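Local coordinates for protein Pgp2 (Campylobacter jejuni subsp. jejuni, PDB 6XJ6) that directs helical cell shape by acting on peptidoglycan, probably as an LD-carboxypeptidase, and binds peptidoglycan through a pocket on its accessory NTF2-like domain, at residues T60-D65 against D129-R134; L72-G77 against G135-F140; Y79-K84 against K154-M159; P94-T99 against G115-G120. All blocks are in the same frame, centred on the assembly; numbering follows the deposited sequence.

Contact 1: residues T60-D65 against D129-R134; sequences TGLMGD and DEFKTR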
loop_
_atom_site.group_PDB
_atom_site.type_symbol
_atom_site.label_atom_id
_atom_site.label_comp_id
_atom_site.label_asym_id
_atom_site.label_seq_id
_atom_site.Cartn_x
_atom_site.Cartn_y
_atom_site.Cartn_z
ATOM N N THR A 60 -14.134 10.165 -10.598
ATOM C CA THR A 60 -14.040 9.250 -9.469
ATOM C C THR A 60 -15.398 9.129 -8.792
ATOM O O THR A 60 -16.375 9.799 -9.150
ATOM C CB THR A 60 -13.004 9.731 -8.447
ATOM O OG1 THR A 60 -13.497 10.885 -7.753
ATOM C CG2 THR A 60 -11.701 10.094 -9.129
ATOM N N GLY A 61 -15.443 8.260 -7.791
ATOM C CA GLY A 61 -16.566 8.202 -6.894
ATOM C C GLY A 61 -16.544 9.370 -5.928
ATOM O O GLY A 61 -15.781 10.329 -6.060
ATOM N N LEU A 62 -17.392 9.261 -4.912
ATOM C CA LEU A 62 -17.640 10.371 -4.011
ATOM C C LEU A 62 -16.437 10.651 -3.118
ATOM O O LEU A 62 -15.586 9.786 -2.856
ATOM C CB LEU A 62 -18.849 10.077 -3.126
ATOM C CG LEU A 62 -20.186 9.856 -3.841
ATOM C CD1 LEU A 62 -21.299 9.702 -2.822
ATOM C CD2 LEU A 62 -20.496 10.995 -4.796
ATOM N N MET A 63 -16.385 11.895 -2.649
ATOM C CA MET A 63 -15.376 12.322 -1.701
ATOM C C MET A 63 -15.622 11.683 -0.338
ATOM O O MET A 63 -16.722 11.210 -0.021
ATOM C CB MET A 63 -15.385 13.845 -1.568
ATOM C CG MET A 63 -15.189 14.578 -2.897
ATOM S SD MET A 63 -13.667 14.136 -3.774
ATOM C CE MET A 63 -12.437 14.990 -2.788
ATOM N N GLY A 64 -14.575 11.688 0.474
ATOM C CA GLY A 64 -14.600 11.052 1.769
ATOM C C GLY A 64 -13.957 9.677 1.743
ATOM O O GLY A 64 -13.833 9.029 0.703
ATOM N N ASP A 65 -13.543 9.242 2.930
ATOM C CA ASP A 65 -12.950 7.929 3.139
ATOM C C ASP A 65 -14.005 6.841 2.931
ATOM O O ASP A 65 -15.075 6.879 3.545
ATOM C CB ASP A 65 -12.432 7.902 4.584
ATOM C CG ASP A 65 -11.592 6.679 4.910
ATOM O OD1 ASP A 65 -10.693 6.320 4.120
ATOM O OD2 ASP A 65 -11.817 6.102 6.000
ATOM N N ASP A 129 -21.012 10.214 -13.690
ATOM C CA ASP A 129 -20.787 11.249 -12.689
ATOM C C ASP A 129 -20.299 10.561 -11.422
ATOM O O ASP A 129 -20.185 9.335 -11.368
ATOM C CB ASP A 129 -22.046 12.091 -12.458
ATOM C CG ASP A 129 -23.209 11.282 -11.898
ATOM O OD1 ASP A 129 -22.983 10.304 -11.157
ATOM O OD2 ASP A 129 -24.371 11.629 -12.210
ATOM N N GLU A 130 -20.001 11.365 -10.398
ATOM C CA GLU A 130 -19.391 10.829 -9.189
ATOM C C GLU A 130 -20.290 9.832 -8.469
ATOM O O GLU A 130 -19.792 9.062 -7.639
ATOM C CB GLU A 130 -18.998 11.965 -8.241
ATOM C CG GLU A 130 -20.157 12.870 -7.850
ATOM C CD GLU A 130 -19.762 13.945 -6.855
ATOM O OE1 GLU A 130 -18.707 13.803 -6.201
ATOM O OE2 GLU A 130 -20.514 14.936 -6.729
ATOM N N PHE A 131 -21.587 9.809 -8.773
ATOM C CA PHE A 131 -22.496 8.866 -8.131
ATOM C C PHE A 131 -22.596 7.533 -8.863
ATOM O O PHE A 131 -22.956 6.529 -8.239
ATOM C CB PHE A 131 -23.898 9.482 -8.013
ATOM C CG PHE A 131 -23.941 10.725 -7.172
ATOM C CD1 PHE A 131 -24.066 10.639 -5.797
ATOM C CD2 PHE A 131 -23.841 11.977 -7.753
ATOM C CE1 PHE A 131 -24.093 11.776 -5.018
ATOM C CE2 PHE A 131 -23.863 13.119 -6.978
ATOM C CZ PHE A 131 -23.990 13.017 -5.607
ATOM N N LYS A 132 -22.264 7.489 -10.153
ATOM C CA LYS A 132 -22.542 6.314 -10.974
ATOM C C LYS A 132 -21.401 5.300 -11.013
ATOM O O LYS A 132 -21.642 4.130 -11.340
ATOM C CB LYS A 132 -22.891 6.757 -12.400
ATOM C CG LYS A 132 -24.305 7.300 -12.505
ATOM C CD LYS A 132 -24.491 8.241 -13.679
ATOM C CE LYS A 132 -25.930 8.752 -13.740
ATOM N NZ LYS A 132 -26.419 9.261 -12.419
ATOM N N THR A 133 -20.182 5.697 -10.674
ATOM C CA THR A 133 -19.067 4.764 -10.763
ATOM C C THR A 133 -19.008 3.801 -9.588
ATOM O O THR A 133 -18.209 2.862 -9.629
ATOM C CB THR A 133 -17.723 5.505 -10.852
ATOM O OG1 THR A 133 -17.429 6.134 -9.598
ATOM C CG2 THR A 133 -17.737 6.547 -11.962
ATOM N N ARG A 134 -19.830 4.000 -8.558
ATOM C CA ARG A 134 -19.782 3.180 -7.345
ATOM C C ARG A 134 -18.361 3.094 -6.789
ATOM O O ARG A 134 -17.922 2.058 -6.288
ATOM C CB ARG A 134 -20.399 1.800 -7.575
ATOM C CG ARG A 134 -21.861 1.853 -7.993
ATOM C CD ARG A 134 -22.526 0.494 -7.858
ATOM N NE ARG A 134 -21.771 -0.543 -8.555
ATOM C CZ ARG A 134 -21.915 -1.850 -8.350
ATOM N NH1 ARG A 134 -22.790 -2.304 -7.459
ATOM N NH2 ARG A 134 -21.179 -2.710 -9.041
HETATM O O HOH W 1 -16.067 13.191 -6.038
HETATM O O HOH W 2 -18.484 13.865 -3.332
#

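Contact 2: residues L72-G77 against G135-F140; sequences LKTPVG and GCIALF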
loop_
_atom_site.group_PDB
_atom_site.type_symbol
_atom_site.label_atom_id
_atom_site.label_comp_id
_atom_site.label_asym_id
_atom_site.label_seq_id
_atom_site.Cartn_x
_atom_site.Cartn_y
_atom_site.Cartn_z
ATOM N N LEU A 72 -20.524 4.570 -2.194
ATOM C CA LEU A 72 -20.193 5.193 -3.472
ATOM C C LEU A 72 -18.861 5.931 -3.458
ATOM O O LEU A 72 -18.525 6.616 -4.437
ATOM C CB LEU A 72 -21.303 6.141 -3.944
ATOM C CG LEU A 72 -22.708 5.551 -4.032
ATOM C CD1 LEU A 72 -23.658 6.611 -4.561
ATOM C CD2 LEU A 72 -22.728 4.314 -4.917
ATOM N N LYS A 73 -18.080 5.803 -2.396
ATOM C CA LYS A 73 -16.844 6.556 -2.285
ATOM C C LYS A 73 -15.700 5.814 -2.957
ATOM O O LYS A 73 -15.666 4.581 -2.998
ATOM C CB LYS A 73 -16.508 6.808 -0.816
ATOM C CG LYS A 73 -17.491 7.749 -0.140
ATOM C CD LYS A 73 -17.330 7.767 1.363
ATOM C CE LYS A 73 -18.343 8.715 1.998
ATOM N NZ LYS A 73 -18.322 8.654 3.485
ATOM N N THR A 74 -14.751 6.594 -3.492
ATOM C CA THR A 74 -13.495 6.014 -3.953
ATOM C C THR A 74 -12.520 5.923 -2.781
ATOM O O THR A 74 -12.302 6.925 -2.084
ATOM C CB THR A 74 -12.899 6.864 -5.066
ATOM O OG1 THR A 74 -13.726 6.759 -6.231
ATOM C CG2 THR A 74 -11.486 6.406 -5.424
ATOM N N PRO A 75 -11.937 4.755 -2.522
ATOM C CA PRO A 75 -11.026 4.632 -1.379
ATOM C C PRO A 75 -9.745 5.437 -1.536
ATOM O O PRO A 75 -9.174 5.559 -2.626
ATOM C CB PRO A 75 -10.730 3.129 -1.292
ATOM C CG PRO A 75 -11.195 2.534 -2.539
ATOM C CD PRO A 75 -12.123 3.481 -3.238
ATOM N N VAL A 76 -9.303 5.969 -0.407
ATOM C CA VAL A 76 -8.046 6.691 -0.273
ATOM C C VAL A 76 -7.039 5.745 0.362
ATOM O O VAL A 76 -7.350 5.064 1.348
ATOM C CB VAL A 76 -8.263 7.941 0.594
ATOM C CG1 VAL A 76 -6.952 8.615 0.960
ATOM C CG2 VAL A 76 -9.199 8.907 -0.120
ATOM N N GLY A 77 -5.837 5.680 -0.202
ATOM C CA GLY A 77 -4.803 4.835 0.353
ATOM C C GLY A 77 -3.890 4.307 -0.733
ATOM O O GLY A 77 -3.782 4.892 -1.808
ATOM N N GLY A 135 -17.632 4.203 -6.877
ATOM C CA GLY A 135 -16.290 4.291 -6.347
ATOM C C GLY A 135 -15.190 3.979 -7.337
ATOM O O GLY A 135 -14.009 4.180 -7.022
ATOM N N CYS A 136 -15.535 3.496 -8.520
ATOM C CA CYS A 136 -14.541 3.240 -9.544
ATOM C C CYS A 136 -14.017 4.552 -10.125
ATOM O O CYS A 136 -14.593 5.628 -9.940
ATOM C CB CYS A 136 -15.154 2.393 -10.655
ATOM S SG CYS A 136 -15.501 0.703 -10.166
ATOM N N ILE A 137 -12.899 4.443 -10.836
ATOM C CA ILE A 137 -12.264 5.562 -11.521
ATOM C C ILE A 137 -12.436 5.323 -13.011
ATOM O O ILE A 137 -12.035 4.272 -13.522
ATOM C CB ILE A 137 -10.779 5.668 -11.152
ATOM C CG1 ILE A 137 -10.644 5.911 -9.651
ATOM C CG2 ILE A 137 -10.105 6.782 -11.957
ATOM C CD1 ILE A 137 -9.253 5.645 -9.116
ATOM N N ALA A 138 -13.042 6.285 -13.705
ATOM C CA ALA A 138 -13.336 6.161 -15.125
ATOM C C ALA A 138 -12.412 7.062 -15.935
ATOM O O ALA A 138 -12.292 8.259 -15.652
ATOM C CB ALA A 138 -14.793 6.528 -15.409
ATOM N N LEU A 139 -11.776 6.474 -16.941
ATOM C CA LEU A 139 -10.975 7.186 -17.922
ATOM C C LEU A 139 -11.668 7.124 -19.274
ATOM O O LEU A 139 -12.377 6.163 -19.575
ATOM C CB LEU A 139 -9.606 6.519 -18.055
ATOM C CG LEU A 139 -8.765 6.498 -16.787
ATOM C CD1 LEU A 139 -7.476 5.725 -17.022
ATOM C CD2 LEU A 139 -8.455 7.916 -16.341
ATOM N N PHE A 140 -11.455 8.152 -20.095
ATOM C CA PHE A 140 -12.078 8.166 -21.410
ATOM C C PHE A 140 -11.629 6.950 -22.215
ATOM O O PHE A 140 -10.465 6.541 -22.162
ATOM C CB PHE A 140 -11.732 9.465 -22.142
ATOM C CG PHE A 140 -12.361 10.683 -21.527
ATOM C CD1 PHE A 140 -13.729 10.732 -21.316
ATOM C CD2 PHE A 140 -11.594 11.772 -21.159
ATOM C CE1 PHE A 140 -14.320 11.845 -20.754
ATOM C CE2 PHE A 140 -12.182 12.889 -20.592
ATOM C CZ PHE A 140 -13.544 12.925 -20.390
HETATM O O HOH W 3 -19.597 6.412 -6.939
#

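Contact 3: residues Y79-K84 against K154-M159; sequences YELGRK and KKVFVM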
loop_
_atom_site.group_PDB
_atom_site.type_symbol
_atom_site.label_atom_id
_atom_site.label_comp_id
_atom_site.label_asym_id
_atom_site.label_seq_id
_atom_site.Cartn_x
_atom_site.Cartn_y
_atom_site.Cartn_z
ATOM N N TYR A 79 -2.851 0.753 -2.807
ATOM C CA TYR A 79 -3.413 -0.510 -3.255
ATOM C C TYR A 79 -2.543 -1.059 -4.381
ATOM O O TYR A 79 -1.505 -0.488 -4.737
ATOM C CB TYR A 79 -4.871 -0.307 -3.706
ATOM C CG TYR A 79 -5.752 0.161 -2.580
ATOM C CD1 TYR A 79 -5.940 1.516 -2.336
ATOM C CD2 TYR A 79 -6.357 -0.750 -1.734
ATOM C CE1 TYR A 79 -6.710 1.951 -1.284
ATOM C CE2 TYR A 79 -7.143 -0.326 -0.679
ATOM C CZ TYR A 79 -7.310 1.025 -0.455
ATOM O OH TYR A 79 -8.065 1.445 0.603
ATOM N N GLU A 80 -2.970 -2.181 -4.941
ATOM C CA GLU A 80 -2.349 -2.758 -6.118
ATOM C C GLU A 80 -3.383 -2.871 -7.224
ATOM O O GLU A 80 -4.593 -2.901 -6.971
ATOM C CB GLU A 80 -1.751 -4.128 -5.808
ATOM C CG GLU A 80 -0.763 -4.084 -4.678
ATOM C CD GLU A 80 -0.387 -5.451 -4.209
ATOM O OE1 GLU A 80 0.304 -6.152 -4.973
ATOM O OE2 GLU A 80 -0.812 -5.831 -3.093
ATOM N N LEU A 81 -2.889 -2.925 -8.458
ATOM C CA LEU A 81 -3.732 -3.044 -9.639
ATOM C C LEU A 81 -3.531 -4.405 -10.292
ATOM O O LEU A 81 -2.391 -4.839 -10.508
ATOM C CB LEU A 81 -3.416 -1.950 -10.654
ATOM C CG LEU A 81 -4.500 -1.734 -11.709
ATOM C CD1 LEU A 81 -5.757 -1.138 -11.098
ATOM C CD2 LEU A 81 -3.962 -0.836 -12.808
ATOM N N GLY A 82 -4.644 -5.072 -10.603
ATOM C CA GLY A 82 -4.610 -6.333 -11.308
ATOM C C GLY A 82 -4.517 -6.151 -12.812
ATOM O O GLY A 82 -4.466 -5.042 -13.343
ATOM N N ARG A 83 -4.512 -7.283 -13.510
ATOM C CA ARG A 83 -4.314 -7.295 -14.950
ATOM C C ARG A 83 -5.591 -6.886 -15.675
ATOM O O ARG A 83 -6.705 -7.054 -15.169
ATOM C CB ARG A 83 -3.889 -8.691 -15.417
ATOM N N LYS A 84 -5.415 -6.340 -16.877
ATOM C CA LYS A 84 -6.543 -6.001 -17.734
ATOM C C LYS A 84 -7.496 -7.184 -17.842
ATOM O O LYS A 84 -7.067 -8.324 -18.056
ATOM C CB LYS A 84 -6.025 -5.639 -19.126
ATOM C CG LYS A 84 -7.103 -5.151 -20.084
ATOM C CD LYS A 84 -6.516 -4.594 -21.376
ATOM C CE LYS A 84 -5.903 -5.677 -22.231
ATOM N NZ LYS A 84 -5.370 -5.110 -23.501
ATOM N N LYS A 154 3.678 -5.152 -15.865
ATOM C CA LYS A 154 4.427 -4.476 -14.824
ATOM C C LYS A 154 3.814 -4.784 -13.467
ATOM O O LYS A 154 2.650 -5.189 -13.360
ATOM C CB LYS A 154 4.412 -2.956 -15.039
ATOM C CG LYS A 154 5.179 -2.511 -16.269
ATOM C CD LYS A 154 5.186 -1.004 -16.399
ATOM C CE LYS A 154 6.016 -0.562 -17.598
ATOM N NZ LYS A 154 5.963 0.912 -17.794
ATOM N N LYS A 155 4.623 -4.599 -12.426
ATOM C CA LYS A 155 4.118 -4.517 -11.062
ATOM C C LYS A 155 3.554 -3.118 -10.865
ATOM O O LYS A 155 4.293 -2.129 -10.935
ATOM C CB LYS A 155 5.252 -4.775 -10.073
ATOM C CG LYS A 155 4.837 -4.753 -8.606
ATOM C CD LYS A 155 3.927 -5.920 -8.257
ATOM C CE LYS A 155 3.728 -6.045 -6.751
ATOM N NZ LYS A 155 3.004 -7.296 -6.377
ATOM N N VAL A 156 2.246 -3.027 -10.621
ATOM C CA VAL A 156 1.523 -1.764 -10.663
ATOM C C VAL A 156 0.830 -1.526 -9.331
ATOM O O VAL A 156 0.009 -2.344 -8.885
ATOM C CB VAL A 156 0.511 -1.720 -11.819
ATOM C CG1 VAL A 156 -0.145 -0.354 -11.900
ATOM C CG2 VAL A 156 1.217 -2.047 -13.133
ATOM N N PHE A 157 1.150 -0.401 -8.710
ATOM C CA PHE A 157 0.502 0.041 -7.490
ATOM C C PHE A 157 -0.473 1.175 -7.776
ATOM O O PHE A 157 -0.404 1.856 -8.806
ATOM C CB PHE A 157 1.554 0.490 -6.472
ATOM C CG PHE A 157 2.431 -0.618 -6.008
ATOM C CD1 PHE A 157 1.907 -1.656 -5.261
ATOM C CD2 PHE A 157 3.780 -0.644 -6.324
ATOM C CE1 PHE A 157 2.705 -2.693 -4.838
ATOM C CE2 PHE A 157 4.584 -1.678 -5.894
ATOM C CZ PHE A 157 4.053 -2.705 -5.158
ATOM N N VAL A 158 -1.388 1.371 -6.829
ATOM C CA VAL A 158 -2.467 2.338 -6.929
ATOM C C VAL A 158 -2.378 3.218 -5.695
ATOM O O VAL A 158 -2.491 2.724 -4.569
ATOM C CB VAL A 158 -3.830 1.632 -6.994
ATOM C CG1 VAL A 158 -4.998 2.609 -6.861
ATOM C CG2 VAL A 158 -3.922 0.837 -8.283
ATOM N N MET A 159 -2.169 4.508 -5.907
ATOM C CA MET A 159 -2.027 5.474 -4.832
ATOM C C MET A 159 -3.102 6.524 -5.062
ATOM O O MET A 159 -3.070 7.239 -6.065
ATOM C CB MET A 159 -0.624 6.078 -4.871
ATOM C CG MET A 159 -0.362 7.123 -3.821
ATOM S SD MET A 159 1.365 7.621 -3.859
ATOM C CE MET A 159 1.307 9.060 -2.803
HETATM O O HOH W 4 0.722 -6.318 -7.431
HETATM O O HOH W 5 0.464 -5.278 -10.034
#

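Contact 4: residues P94-T99 against G115-G120; sequences PFAFAT and GIWIHG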
loop_
_atom_site.group_PDB
_atom_site.type_symbol
_atom_site.label_atom_id
_atom_site.label_comp_id
_atom_site.label_asym_id
_atom_site.label_seq_id
_atom_site.Cartn_x
_atom_site.Cartn_y
_atom_site.Cartn_z
ATOM N N PRO A 94 -14.238 -0.608 -22.765
ATOM C CA PRO A 94 -13.621 -1.753 -23.455
ATOM C C PRO A 94 -13.025 -2.796 -22.526
ATOM O O PRO A 94 -12.921 -3.966 -22.915
ATOM C CB PRO A 94 -12.547 -1.096 -24.330
ATOM C CG PRO A 94 -12.192 0.156 -23.594
ATOM C CD PRO A 94 -13.461 0.629 -22.939
ATOM N N PHE A 95 -12.622 -2.410 -21.319
ATOM C CA PHE A 95 -11.997 -3.332 -20.379
ATOM C C PHE A 95 -11.754 -2.605 -19.066
ATOM O O PHE A 95 -12.050 -1.411 -18.956
ATOM C CB PHE A 95 -10.687 -3.915 -20.935
ATOM C CG PHE A 95 -9.782 -2.906 -21.598
ATOM C CD1 PHE A 95 -9.678 -2.855 -22.977
ATOM C CD2 PHE A 95 -9.021 -2.027 -20.844
ATOM C CE1 PHE A 95 -8.843 -1.938 -23.598
ATOM C CE2 PHE A 95 -8.176 -1.108 -21.458
ATOM C CZ PHE A 95 -8.086 -1.067 -22.838
ATOM N N ALA A 96 -11.212 -3.309 -18.073
ATOM C CA ALA A 96 -11.111 -2.780 -16.722
ATOM C C ALA A 96 -9.894 -3.372 -16.032
ATOM O O ALA A 96 -9.288 -4.340 -16.501
ATOM C CB ALA A 96 -12.375 -3.090 -15.910
ATOM N N PHE A 97 -9.559 -2.778 -14.888
ATOM C CA PHE A 97 -8.447 -3.202 -14.049
ATOM C C PHE A 97 -8.921 -3.106 -12.608
ATOM O O PHE A 97 -9.435 -2.063 -12.194
ATOM C CB PHE A 97 -7.234 -2.280 -14.226
ATOM C CG PHE A 97 -6.792 -2.103 -15.653
ATOM C CD1 PHE A 97 -7.482 -1.247 -16.502
ATOM C CD2 PHE A 97 -5.681 -2.778 -16.144
ATOM C CE1 PHE A 97 -7.084 -1.074 -17.812
ATOM C CE2 PHE A 97 -5.273 -2.607 -17.460
ATOM C CZ PHE A 97 -5.981 -1.754 -18.296
ATOM N N ALA A 98 -8.750 -4.170 -11.838
ATOM C CA ALA A 98 -9.283 -4.188 -10.482
ATOM C C ALA A 98 -8.220 -3.748 -9.486
ATOM O O ALA A 98 -7.084 -4.231 -9.533
ATOM C CB ALA A 98 -9.796 -5.582 -10.117
ATOM N N THR A 99 -8.586 -2.827 -8.592
ATOM C CA THR A 99 -7.729 -2.522 -7.457
ATOM C C THR A 99 -8.024 -3.505 -6.334
ATOM O O THR A 99 -9.050 -4.190 -6.326
ATOM C CB THR A 99 -7.930 -1.098 -6.921
ATOM O OG1 THR A 99 -9.093 -1.049 -6.077
ATOM C CG2 THR A 99 -8.048 -0.063 -8.039
ATOM N N GLY A 115 -15.044 -4.198 -5.621
ATOM C CA GLY A 115 -15.359 -3.794 -6.979
ATOM C C GLY A 115 -14.881 -2.399 -7.311
ATOM O O GLY A 115 -15.554 -1.673 -8.060
ATOM N N ILE A 116 -13.728 -2.005 -6.778
ATOM C CA ILE A 116 -13.132 -0.710 -7.071
ATOM C C ILE A 116 -12.143 -0.927 -8.206
ATOM O O ILE A 116 -11.055 -1.483 -8.008
ATOM C CB ILE A 116 -12.457 -0.099 -5.836
ATOM C CG1 ILE A 116 -13.465 0.067 -4.694
ATOM C CG2 ILE A 116 -11.802 1.224 -6.194
ATOM C CD1 ILE A 116 -14.680 0.930 -5.027
ATOM N N TRP A 117 -12.538 -0.499 -9.398
ATOM C CA TRP A 117 -11.803 -0.734 -10.625
ATOM C C TRP A 117 -11.463 0.594 -11.278
ATOM O O TRP A 117 -12.054 1.633 -10.975
ATOM C CB TRP A 117 -12.667 -1.499 -11.641
ATOM C CG TRP A 117 -13.211 -2.812 -11.177
ATOM C CD1 TRP A 117 -12.829 -3.529 -10.084
ATOM C CD2 TRP A 117 -14.227 -3.579 -11.827
ATOM N NE1 TRP A 117 -13.564 -4.695 -10.002
ATOM C CE2 TRP A 117 -14.424 -4.748 -11.068
ATOM C CE3 TRP A 117 -14.999 -3.383 -12.976
ATOM C CZ2 TRP A 117 -15.367 -5.711 -11.415
ATOM C CZ3 TRP A 117 -15.928 -4.343 -13.323
ATOM C CH2 TRP A 117 -16.100 -5.494 -12.549
ATOM N N ILE A 118 -10.491 0.536 -12.184
ATOM C CA ILE A 118 -10.280 1.562 -13.192
ATOM C C ILE A 118 -10.868 1.019 -14.484
ATOM O O ILE A 118 -10.552 -0.107 -14.891
ATOM C CB ILE A 118 -8.783 1.872 -13.355
ATOM C CG1 ILE A 118 -8.212 2.440 -12.051
ATOM C CG2 ILE A 118 -8.548 2.828 -14.537
ATOM C CD1 ILE A 118 -6.684 2.624 -12.059
ATOM N N HIS A 119 -11.738 1.794 -15.122
ATOM C CA HIS A 119 -12.395 1.323 -16.334
ATOM C C HIS A 119 -12.748 2.530 -17.195
ATOM O O HIS A 119 -12.257 3.641 -16.970
ATOM C CB HIS A 119 -13.584 0.408 -15.994
ATOM C CG HIS A 119 -14.657 1.061 -15.176
ATOM N ND1 HIS A 119 -15.400 2.126 -15.630
ATOM C CD2 HIS A 119 -15.121 0.777 -13.936
ATOM C CE1 HIS A 119 -16.278 2.474 -14.703
ATOM N NE2 HIS A 119 -16.131 1.670 -13.666
ATOM N N GLY A 120 -13.587 2.301 -18.205
ATOM C CA GLY A 120 -13.964 3.316 -19.147
ATOM C C GLY A 120 -15.404 3.754 -18.999
ATOM O O GLY A 120 -16.029 3.609 -17.938
HETATM O O HOH W 6 -11.665 -3.541 -5.323
#

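Contact 1: residues T60-D65 against D129-R134
The turn leading into the predicted nucleophile Cys136 is packed here, through Glu130, Phe131 and Thr133, against the loop of Gly61 and Leu62. Leu62 CD2 does most of the touching. It sits over one face of the Phe131 ring, 3.9 Å from the ring centroid, and is also 3.6 Å from Glu130 CG, whose chain passes the leucine at about a right angle. The backbones also meet directly: Glu130 CA points a hydrogen at Thr60 O (3.2 Å), and Gly61 CA makes the same kind of CA-H...O contact to Glu130 O (3.4 Å). With chi1 at 57°, Glu130 CG stands between its own N and carbonyl carbon, and the extended remainder carries OE1 to two waters. One water bridges OE1 to Gly61 O, the other to Met63 N, so the carboxylate reaches the opposite backbone through two waters. An Asx turn, with Phe131 N on Asp129 OD1 (2.8 Å), shapes the start of 129-134. Thr133 presents OG1 near Gly61, but the hydroxyl bonds to Cys136 O. Thr133 begins the Thr-Arg-Gly-Cys sequence, consistent with the signature loop of YkuD-family L,D-transpeptidase domains.

Contact 2: residues L72-G77 against G135-F140
Thr74 and Gly135 make the tight half of this contact, and a water fills the loose half. The threonine hydroxyl donates to Gly135 O at 2.7 Å from OG1, reaching it from above the carbonyl plane, 51° out of it, instead of along a lone pair. With chi1 at -69°, OG1 lies beside its own backbone N while CG2 swings to the far side, where it faces Ile137 CG1 at 4.3 Å. The same OG1 receives the N-H of Gly61, so one hydroxyl links three pieces of backbone. On the next residue back, Lys73 O rests 3.4 Å from Gly135 CA, a closeness made possible because Gly135 carries no side chain. Packing relaxes beyond that point. Leu72 O and Gly135 N stand 3.5 Å apart, and a water spans them, donating to Leu72 O at 2.7 Å and accepting from Gly135 N at 3.0 Å; Thr133 OG1 adds a weak bond to that nitrogen. Both polar ends of Gly135 are therefore occupied, its oxygen by a direct bond and its nitrogen mainly by a bridged one. Such bonding probably fixes the peptides on both sides of Gly135, the second of which leads into the predicted nucleophile Cys136.

Contact 3: residues Y79-K84 against K154-M159
Glu80 and Phe157 run side by side and point the same way from neighbouring antiparallel strands, in a non-hydrogen-bonded pair. Glu80 CG lies 3.7 Å from Phe157 CD1, at the ring's edge, and the carboxylate plane is turned 45° from the ring. Beyond the aromatic, Lys155 approaches obliquely: its chain, bent at chi2 (68°), brings NZ to within 3.3 Å of Glu80 OE1, nearly in line with the C-O bond. A water joins the same two atoms, making the salt bridge both direct and mediated. Leu81 takes part with its CB, which lies 3.7 Å from Val158 CG2 and 3.8 Å from Val156 CG1; it is aligned with Val156 but slants across Val158. Tyr79 shares the Val158 side of the sheet, with CB against CB at 4.0 Å, while its ring leads away so that OH can bond Asp106. Backbone bonds hold this register, Tyr79 and Val158 exchanging N-H and carbonyl and Leu81 N reaching Val156 O at 3.0 Å. Strand 77-80 is an outer strand of its five-stranded sheet, strand 156-161 has strand 27-33 on its other side, and Leu81 leans on Phe147 of helix 141-151.

Contact 4: residues P94-T99 against G115-G120
Segments 94-99 and 115-120 pair antiparallel, their touching parts 154° apart in direction, with Phe97 and Ile118 as the hydrogen-bonded pair: Phe97 N to Ile118 O and Ile118 N to Phe97 O are each 2.8 Å. The pairing is extended by Thr99, which grips Ile116 O twice, through N at 2.9 Å in the carbonyl plane and through OG1 at 2.8 Å, tilted 35° from it. That double hold depends on chi1 (80°), which turns OG1 inward between the threonine's own N and carbonyl carbon. A water accepts from Ile116 N and lies close to Thr99 O.

Trp117 spreads along the partner strand, its indole meeting two alanines obliquely: CE3 is 3.9 Å from Ala96 CB, and CD1 lies 3.7 Å from Ala98 CB. Phe97 belongs to the Ile118 side of the sheet and brings its ring edge to Ile118 O, CD1 being 3.6 Å away. Outside the pair, Phe85 meets Trp117 edge-to-face, and Phe147 does the same with Phe97.

His119, the predicted proton donor/acceptor, packs its CB on Ala96 CB while its ring leads away toward Cys136. Its ND1 donates to Gly120 O at 2.8 Å, on a lone pair and nearly in the imidazole plane. With ND1 so engaged, NE2 is the ring nitrogen that lies nearer the thiol. A cysteine, a histidine and a backbone carbonyl in this order resemble the catalytic arrangement of L,D-transpeptidases, and the Gly120 bond would fix the ring's rotation and probably keep NE2 turned toward the cysteine.

All four contacts fall within the L,D-transpeptidase catalytic domain. Along the chain, the first segments of contacts 1, 2 and 3 come in order, both halves of contact 4 follow, and then the second segments of 1, 2 and 3, so the first three interlock and contact 4 nests inside each loop. Contacts 1 and 2 are nearly continuous, with centres about 6 Å apart. The centres of contacts 2 and 4 are about 9 Å apart, and strands 137-138 and 117-119 are neighbours in one three-stranded sheet, which brings the two predicted catalytic residues together. Contact 3, about 11 Å from contact 4 between centres, belongs to the five-stranded sheet; Gly82 N and Ala98 O tie the two regions together.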